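Side-chain contacts in Boca/mesd chaperone for ywtd beta-propeller-egf protein 1 (Caenorhabditis elegans, PDB 3OFG), which probably acts as an endoplasmic reticulum chaperone in the maturation of LDL-receptor-type YWTD beta-propeller domains, and is represented here by its structured domain: residues Ile38-Leu43 against Leu50-Ile55; Lys75-Leu78 against Phe82-Glu85. One frame throughout, in Å; residues are numbered along the deposited sequence. Where two conformers were deposited one is given.

Contact 1: Ile38-Leu43 against Leu50-Ile55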
ATOM      1  N   ILE A  38      -8.249  15.195  -4.860  1.00  5.96           N
ATOM      2  CA  ILE A  38      -8.214  16.604  -4.477  1.00  5.66           C
ATOM      3  C   ILE A  38      -7.129  16.844  -3.433  1.00  6.28           C
ATOM      4  O   ILE A  38      -6.324  17.794  -3.549  1.00  6.40           O
ATOM      5  CB  ILE A  38      -9.596  17.111  -4.001  1.00  6.37           C
ATOM      6  CG1 ILE A  38     -10.556  17.170  -5.186  1.00  6.91           C
ATOM      7  CG2 ILE A  38      -9.492  18.471  -3.323  1.00  8.12           C
ATOM      8  CD1 ILE A  38     -12.017  17.272  -4.772  1.00 10.09           C
ATOM      9  N   TRP A  39      -7.084  16.019  -2.396  1.00  6.34           N
ATOM     10  CA  TRP A  39      -6.030  16.169  -1.382  1.00  6.78           C
ATOM     11  C   TRP A  39      -4.656  16.005  -2.012  1.00  7.03           C
ATOM     12  O   TRP A  39      -3.728  16.735  -1.658  1.00  7.05           O
ATOM     13  CB  TRP A  39      -6.227  15.222  -0.208  1.00  6.47           C
ATOM     14  CG  TRP A  39      -7.533  15.425   0.475  1.00  5.63           C
ATOM     15  CD1 TRP A  39      -8.192  16.605   0.651  1.00  7.22           C
ATOM     16  CD2 TRP A  39      -8.361  14.409   1.057  1.00  5.93           C
ATOM     17  NE1 TRP A  39      -9.384  16.383   1.313  1.00  7.28           N
ATOM     18  CE2 TRP A  39      -9.502  15.047   1.557  1.00  7.09           C
ATOM     19  CE3 TRP A  39      -8.240  13.024   1.191  1.00  6.72           C
ATOM     20  CZ2 TRP A  39     -10.522  14.334   2.192  1.00  7.36           C
ATOM     21  CZ3 TRP A  39      -9.264  12.323   1.806  1.00  7.03           C
ATOM     22  CH2 TRP A  39     -10.390  12.984   2.280  1.00  6.57           C
ATOM     23  N   GLN A  40      -4.505  15.064  -2.931  1.00  5.78           N
ATOM     24  CA  GLN A  40      -3.237  14.894  -3.630  1.00  6.51           C
ATOM     25  C   GLN A  40      -2.868  16.187  -4.350  1.00  7.05           C
ATOM     26  O   GLN A  40      -1.697  16.619  -4.325  1.00  6.37           O
ATOM     27  CB  GLN A  40      -3.334  13.739  -4.617  1.00  6.65           C
ATOM     28  CG  GLN A  40      -2.095  13.558  -5.483  1.00  7.32           C
ATOM     29  CD  GLN A  40      -2.313  12.538  -6.564  1.00  8.28           C
ATOM     30  OE1 GLN A  40      -3.396  12.472  -7.163  1.00 10.60           O
ATOM     31  NE2 GLN A  40      -1.288  11.752  -6.849  1.00 10.17           N
ATOM     32  N   SER A  41      -3.830  16.816  -5.006  1.00  5.85           N
ATOM     33  CA  SER A  41      -3.550  18.084  -5.700  1.00  6.61           C
ATOM     34  C   SER A  41      -3.144  19.188  -4.733  1.00  5.82           C
ATOM     35  O   SER A  41      -2.162  19.922  -4.969  1.00  6.56           O
ATOM     36  CB  SER A  41      -4.772  18.552  -6.484  1.00  6.94           C
ATOM     37  OG  SER A  41      -5.040  17.678  -7.572  1.00  8.15           O
ATOM     38  N   GLN A  42      -3.858  19.325  -3.627  1.00  6.05           N
ATOM     39  CA  GLN A  42      -3.536  20.321  -2.630  1.00  6.39           C
ATOM     40  C   GLN A  42      -2.148  20.080  -2.034  1.00  6.70           C
ATOM     41  O   GLN A  42      -1.348  21.028  -1.869  1.00  7.69           O
ATOM     42  CB  GLN A  42      -4.597  20.348  -1.532  1.00  6.89           C
ATOM     43  CG  GLN A  42      -5.940  20.818  -2.016  1.00  7.98           C
ATOM     44  CD  GLN A  42      -6.933  20.786  -0.885  1.00 12.04           C
ATOM     45  OE1 GLN A  42      -7.479  19.744  -0.561  1.00 11.79           O
ATOM     46  NE2 GLN A  42      -7.064  21.902  -0.183  1.00 16.40           N
ATOM     47  N   LEU A  43      -1.796  18.830  -1.773  1.00  6.85           N
ATOM     48  CA  LEU A  43      -0.479  18.495  -1.263  1.00  6.08           C
ATOM     49  C   LEU A  43       0.591  18.772  -2.311  1.00  6.32           C
ATOM     50  O   LEU A  43       1.667  19.265  -1.962  1.00  6.87           O
ATOM     51  CB  LEU A  43      -0.447  17.051  -0.754  1.00  7.35           C
ATOM     52  CG  LEU A  43      -1.088  16.937   0.635  1.00  6.50           C
ATOM     53  CD1 LEU A  43      -1.483  15.505   0.921  1.00 10.03           C
ATOM     54  CD2 LEU A  43      -0.151  17.428   1.720  1.00 10.08           C
ATOM     55  N   LEU A  50       3.222  12.715  -4.132  1.00  9.65           N
ATOM     56  CA  LEU A  50       2.815  11.404  -3.661  1.00  9.04           C
ATOM     57  C   LEU A  50       2.024  10.707  -4.753  1.00  8.52           C
ATOM     58  O   LEU A  50       1.493  11.345  -5.650  1.00  9.61           O
ATOM     59  CB  LEU A  50       2.006  11.500  -2.362  1.00 10.59           C
ATOM     60  CG  LEU A  50       0.716  12.272  -2.518  1.00  8.99           C
ATOM     61  CD1 LEU A  50      -0.442  11.331  -2.857  1.00 12.07           C
ATOM     62  CD2 LEU A  50       0.358  13.089  -1.279  1.00 10.33           C
ATOM     63  N   GLN A  51       1.943   9.388  -4.641  1.00  7.71           N
ATOM     64  CA  GLN A  51       1.150   8.529  -5.519  1.00  7.61           C
ATOM     65  C   GLN A  51       0.004   7.947  -4.696  1.00  8.67           C
ATOM     66  O   GLN A  51       0.223   7.518  -3.557  1.00  8.29           O
ATOM     67  CB  GLN A  51       2.048   7.416  -6.090  1.00 11.26           C
ATOM     68  CG  GLN A  51       1.356   6.473  -7.056  1.00 13.27           C
ATOM     69  CD  GLN A  51       2.331   5.550  -7.768  1.00 12.21           C
ATOM     70  OE1 GLN A  51       3.475   5.441  -7.389  1.00 14.09           O
ATOM     71  NE2 GLN A  51       1.858   4.892  -8.806  1.00 14.25           N
ATOM     72  N   VAL A  52      -1.200   7.920  -5.241  1.00  7.61           N
ATOM     73  CA  VAL A  52      -2.371   7.409  -4.543  1.00  7.35           C
ATOM     74  C   VAL A  52      -2.802   6.054  -5.072  1.00  8.65           C
ATOM     75  O   VAL A  52      -2.883   5.843  -6.281  1.00 10.32           O
ATOM     76  CB  VAL A  52      -3.576   8.346  -4.746  1.00  9.63           C
ATOM     77  CG1 VAL A  52      -4.804   7.846  -4.006  1.00 12.55           C
ATOM     78  CG2 VAL A  52      -3.241   9.761  -4.293  1.00 12.54           C
ATOM     79  N   PHE A  53      -3.100   5.143  -4.158  1.00  7.17           N
ATOM     80  CA  PHE A  53      -3.710   3.866  -4.485  1.00  7.29           C
ATOM     81  C   PHE A  53      -4.960   3.734  -3.622  1.00  7.27           C
ATOM     82  O   PHE A  53      -4.854   3.675  -2.411  1.00  8.68           O
ATOM     83  CB  PHE A  53      -2.756   2.687  -4.207  1.00  9.34           C
ATOM     84  CG  PHE A  53      -1.444   2.771  -4.938  1.00 13.19           C
ATOM     85  CD1 PHE A  53      -1.298   2.208  -6.187  1.00 21.36           C
ATOM     86  CD2 PHE A  53      -0.377   3.413  -4.371  1.00 18.23           C
ATOM     87  CE1 PHE A  53      -0.071   2.300  -6.862  1.00 17.21           C
ATOM     88  CE2 PHE A  53       0.830   3.497  -5.036  1.00 20.77           C
ATOM     89  CZ  PHE A  53       0.969   2.933  -6.267  1.00 16.79           C
ATOM     90  N   VAL A  54      -6.136   3.653  -4.226  1.00  7.62           N
ATOM     91  CA  VAL A  54      -7.374   3.431  -3.492  1.00  8.06           C
ATOM     92  C   VAL A  54      -7.492   1.924  -3.296  1.00 10.50           C
ATOM     93  O   VAL A  54      -7.696   1.175  -4.250  1.00 19.05           O
ATOM     94  CB  VAL A  54      -8.575   4.054  -4.235  1.00 10.92           C
ATOM     95  CG1 VAL A  54      -9.874   3.764  -3.484  1.00 12.87           C
ATOM     96  CG2 VAL A  54      -8.344   5.556  -4.392  1.00 13.48           C
ATOM     97  N   ILE A  55      -7.304   1.471  -2.068  1.00  9.10           N
ATOM     98  CA  ILE A  55      -7.207   0.039  -1.781  1.00  9.67           C
ATOM     99  C   ILE A  55      -8.474  -0.536  -1.162  1.00  9.69           C
ATOM    100  O   ILE A  55      -8.628  -1.748  -1.077  1.00 11.40           O
ATOM    101  CB  ILE A  55      -6.001  -0.273  -0.868  1.00  9.54           C
ATOM    102  CG1 ILE A  55      -6.077   0.492   0.463  1.00  9.83           C
ATOM    103  CG2 ILE A  55      -4.701   0.032  -1.608  1.00 10.12           C
ATOM    104  CD1 ILE A  55      -5.128  -0.063   1.522  1.00 10.65           C
TER

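Contact 2: Lys75-Leu78 against Phe82-Glu85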
ATOM      1  N   LYS A  75      -0.517  15.864   8.921  1.00 10.71           N
ATOM      2  CA  LYS A  75      -1.042  17.062   9.559  1.00 11.62           C
ATOM      3  C   LYS A  75      -2.086  17.726   8.669  1.00 10.87           C
ATOM      4  O   LYS A  75      -3.165  18.089   9.126  1.00 12.17           O
ATOM      5  CB  LYS A  75       0.108  18.030   9.881  1.00 17.40           C
ATOM      6  CG  LYS A  75      -0.325  19.403  10.339  1.00 21.87           C
ATOM      7  CD  LYS A  75       0.898  20.273  10.633  1.00 28.18           C
ATOM      8  N   PHE A  76      -1.776  17.880   7.384  1.00  9.88           N
ATOM      9  CA  PHE A  76      -2.722  18.462   6.434  1.00  9.25           C
ATOM     10  C   PHE A  76      -4.018  17.634   6.366  1.00  9.79           C
ATOM     11  O   PHE A  76      -5.129  18.157   6.413  1.00 10.04           O
ATOM     12  CB  PHE A  76      -2.098  18.531   5.039  1.00 10.45           C
ATOM     13  CG  PHE A  76      -3.085  18.885   3.958  1.00 11.22           C
ATOM     14  CD1 PHE A  76      -3.370  20.212   3.689  1.00 13.10           C
ATOM     15  CD2 PHE A  76      -3.754  17.901   3.233  1.00 11.02           C
ATOM     16  CE1 PHE A  76      -4.287  20.556   2.692  1.00 14.58           C
ATOM     17  CE2 PHE A  76      -4.692  18.243   2.246  1.00 12.41           C
ATOM     18  CZ  PHE A  76      -4.956  19.570   1.992  1.00 11.32           C
ATOM     19  N   LEU A  77      -3.868  16.318   6.214  1.00  9.07           N
ATOM     20  CA  LEU A  77      -5.041  15.459   6.036  1.00  8.41           C
ATOM     21  C   LEU A  77      -5.961  15.490   7.241  1.00  9.85           C
ATOM     22  O   LEU A  77      -7.180  15.485   7.111  1.00 10.60           O
ATOM     23  CB  LEU A  77      -4.615  14.033   5.727  1.00  9.56           C
ATOM     24  CG  LEU A  77      -4.059  13.852   4.323  1.00  9.19           C
ATOM     25  CD1 LEU A  77      -3.396  12.486   4.217  1.00 10.88           C
ATOM     26  CD2 LEU A  77      -5.150  13.990   3.269  1.00 10.32           C
ATOM     27  N   LEU A  78      -5.384  15.551   8.441  1.00  9.87           N
ATOM     28  CA  LEU A  78      -6.204  15.533   9.637  1.00 12.90           C
ATOM     29  C   LEU A  78      -6.980  16.843   9.818  1.00 12.40           C
ATOM     30  O   LEU A  78      -7.870  16.904  10.665  1.00 17.08           O
ATOM     31  CB  LEU A  78      -5.373  15.161  10.863  1.00 12.45           C
ATOM     32  CG  LEU A  78      -4.960  13.688  10.891  1.00 14.19           C
ATOM     33  CD1 LEU A  78      -3.992  13.469  12.029  1.00 18.46           C
ATOM     34  CD2 LEU A  78      -6.162  12.780  11.027  1.00 16.97           C
ATOM     35  N   PHE A  82     -13.336  15.200   5.495  1.00  8.81           N
ATOM     36  CA  PHE A  82     -13.719  13.841   5.107  1.00  7.70           C
ATOM     37  C   PHE A  82     -12.687  12.776   5.461  1.00  7.46           C
ATOM     38  O   PHE A  82     -12.845  11.603   5.094  1.00  8.88           O
ATOM     39  CB  PHE A  82     -14.034  13.809   3.615  1.00  8.34           C
ATOM     40  CG  PHE A  82     -15.112  14.778   3.208  1.00  8.70           C
ATOM     41  CD1 PHE A  82     -16.174  15.042   4.049  1.00  8.13           C
ATOM     42  CD2 PHE A  82     -15.060  15.426   1.982  1.00 11.51           C
ATOM     43  CE1 PHE A  82     -17.165  15.925   3.693  1.00 10.87           C
ATOM     44  CE2 PHE A  82     -16.053  16.323   1.629  1.00 12.76           C
ATOM     45  CZ  PHE A  82     -17.100  16.558   2.487  1.00 11.72           C
ATOM     46  N   VAL A  83     -11.643  13.160   6.182  1.00  7.75           N
ATOM     47  CA  VAL A  83     -10.603  12.234   6.633  1.00  7.65           C
ATOM     48  C   VAL A  83     -10.970  11.704   7.990  1.00 10.12           C
ATOM     49  O   VAL A  83     -11.206  12.465   8.923  1.00 12.53           O
ATOM     50  CB  VAL A  83      -9.232  12.944   6.682  1.00  8.53           C
ATOM     51  CG1 VAL A  83      -8.215  12.107   7.436  1.00  9.55           C
ATOM     52  CG2 VAL A  83      -8.731  13.225   5.266  1.00  9.85           C
ATOM     53  N   SER A  84     -11.072  10.387   8.103  0.50  9.03           N
ATOM     54  CA  SER A  84     -11.485   9.763   9.346  0.50 11.02           C
ATOM     55  C   SER A  84     -10.287   9.379  10.197  0.50  8.84           C
ATOM     56  O   SER A  84     -10.319   9.449  11.425  0.50 12.10           O
ATOM     57  CB  SER A  84     -12.328   8.546   9.031  0.50 10.31           C
ATOM     58  OG  SER A  84     -11.600   7.610   8.246  0.50 10.61           O
ATOM     59  N   GLU A  85      -9.202   9.011   9.533  0.50  8.42           N
ATOM     60  CA  GLU A  85      -8.020   8.585  10.231  0.50 10.13           C
ATOM     61  C   GLU A  85      -6.837   8.606   9.288  0.50  8.45           C
ATOM     62  O   GLU A  85      -6.971   8.594   8.073  0.50  6.81           O
ATOM     63  CB  GLU A  85      -8.222   7.173  10.788  0.50 13.55           C
TER

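Contact 1: Ile38-Leu43 against Leu50-Ile55
The flat side-chain amide of Q40 has the V52 methyl CG2 over one face, 3.7 Å from Q40 CD. At the edge of the same amide, Q40 NE2 donates a hydrogen bond of 3.1 Å to L50 O. The two segments belong to a ferredoxin-like fold: helix 29-45 packs on one side of an antiparallel sheet, and its segment 38-43 runs nearly antiparallel to 50-55 of the outer strand.

The N-H...O angle of the amide bond is 158°. L50 O lies almost in the amide plane, whereas NE2 is tilted 33° from the plane of the L50 carbonyl. Bond and methyl together probably limit rotation of the amide. Q40 reaches this place with CG anti to the backbone N (chi1 175°) and an extended chain. Its aliphatic part passes L50, and Q40 CG is 3.8 Å from L50 CD1. D94 of the second subunit also packs on Q40.

Strand 50-56 alternates its side chains. V52 faces the helix, while Q51 points the other way and hydrogen-bonds through its amide to S92 and G90 of the second subunit. The strand thus joins the helix layer to the subunit interface. L50 turns its end back toward the helix and spreads its methyls over two helix residues. L50 CD2 meets L43 CD1 at 3.8 Å, the side chains crossing at about a right angle.

Contact 2: Lys75-Leu78 against Phe82-Glu85
V83 puts the end of its branched side chain against the backbone carbonyl of L77. L77 O sits against the outer end of CB, on the side away from the V83 backbone, and touches both methyls from there. L77 O is 3.3 Å from V83 CB. The methyls V83 CG2 and CG1 are about as near. This is close van der Waals packing of a polar atom on an apolar group. No hydrogen bond joins the two segments.

The torsion of V83 sets out its branches. CG1 is anti to the backbone N (chi1 167°), and CG2 lies beside that N. Each methyl then serves a different leucine. V83 CG2 is 4.2 Å from L77 CD2. V83 CG1 is the same 4.2 Å from L78 CD2.

The two leucines have nearly the same conformation. In both, CG sits beside the backbone N and the chain beyond it is extended, with chi1 of -73° in L77 and -72° in L78. Their surroundings differ. L77 is buried. L78 is exposed and only its end bends toward V83. Both leucine side chains cross the valine at about a right angle, and each meets its methyls through CD2.

The contact closes the tight connection from helix 70-78 into the outer strand 83-89. Beneath the helix, L77 packs on L13 and V15 of the neighbouring strand 12-17 and on V86 of strand 83-89. L78 also rests on V86. Helix 29-45 adds W39, which packs on both L77 and V83, and W35, which the F82 ring meets edge-to-face.

Overall arrangement
The two contacts join different helices to the two outermost strands of the same sheet. Contact 1 holds helix 29-45 to strand 50-56, and contact 2 holds helix 70-78 to strand 83-89. Each is partly buried and contains one or more buried leucines. Their chemistry differs. Contact 1 adds an amide-to-backbone hydrogen bond to its apolar packing and borders the second subunit. Contact 2 rests on packing alone, and no other chain of the assembly touches it. W39 bridges them: V83 CG2 lies over the face of its ring, 3.4 Å from W39 CH2, and W39 CB packs on L77. The helices also meet where Q42 OE1 touches the F76 ring.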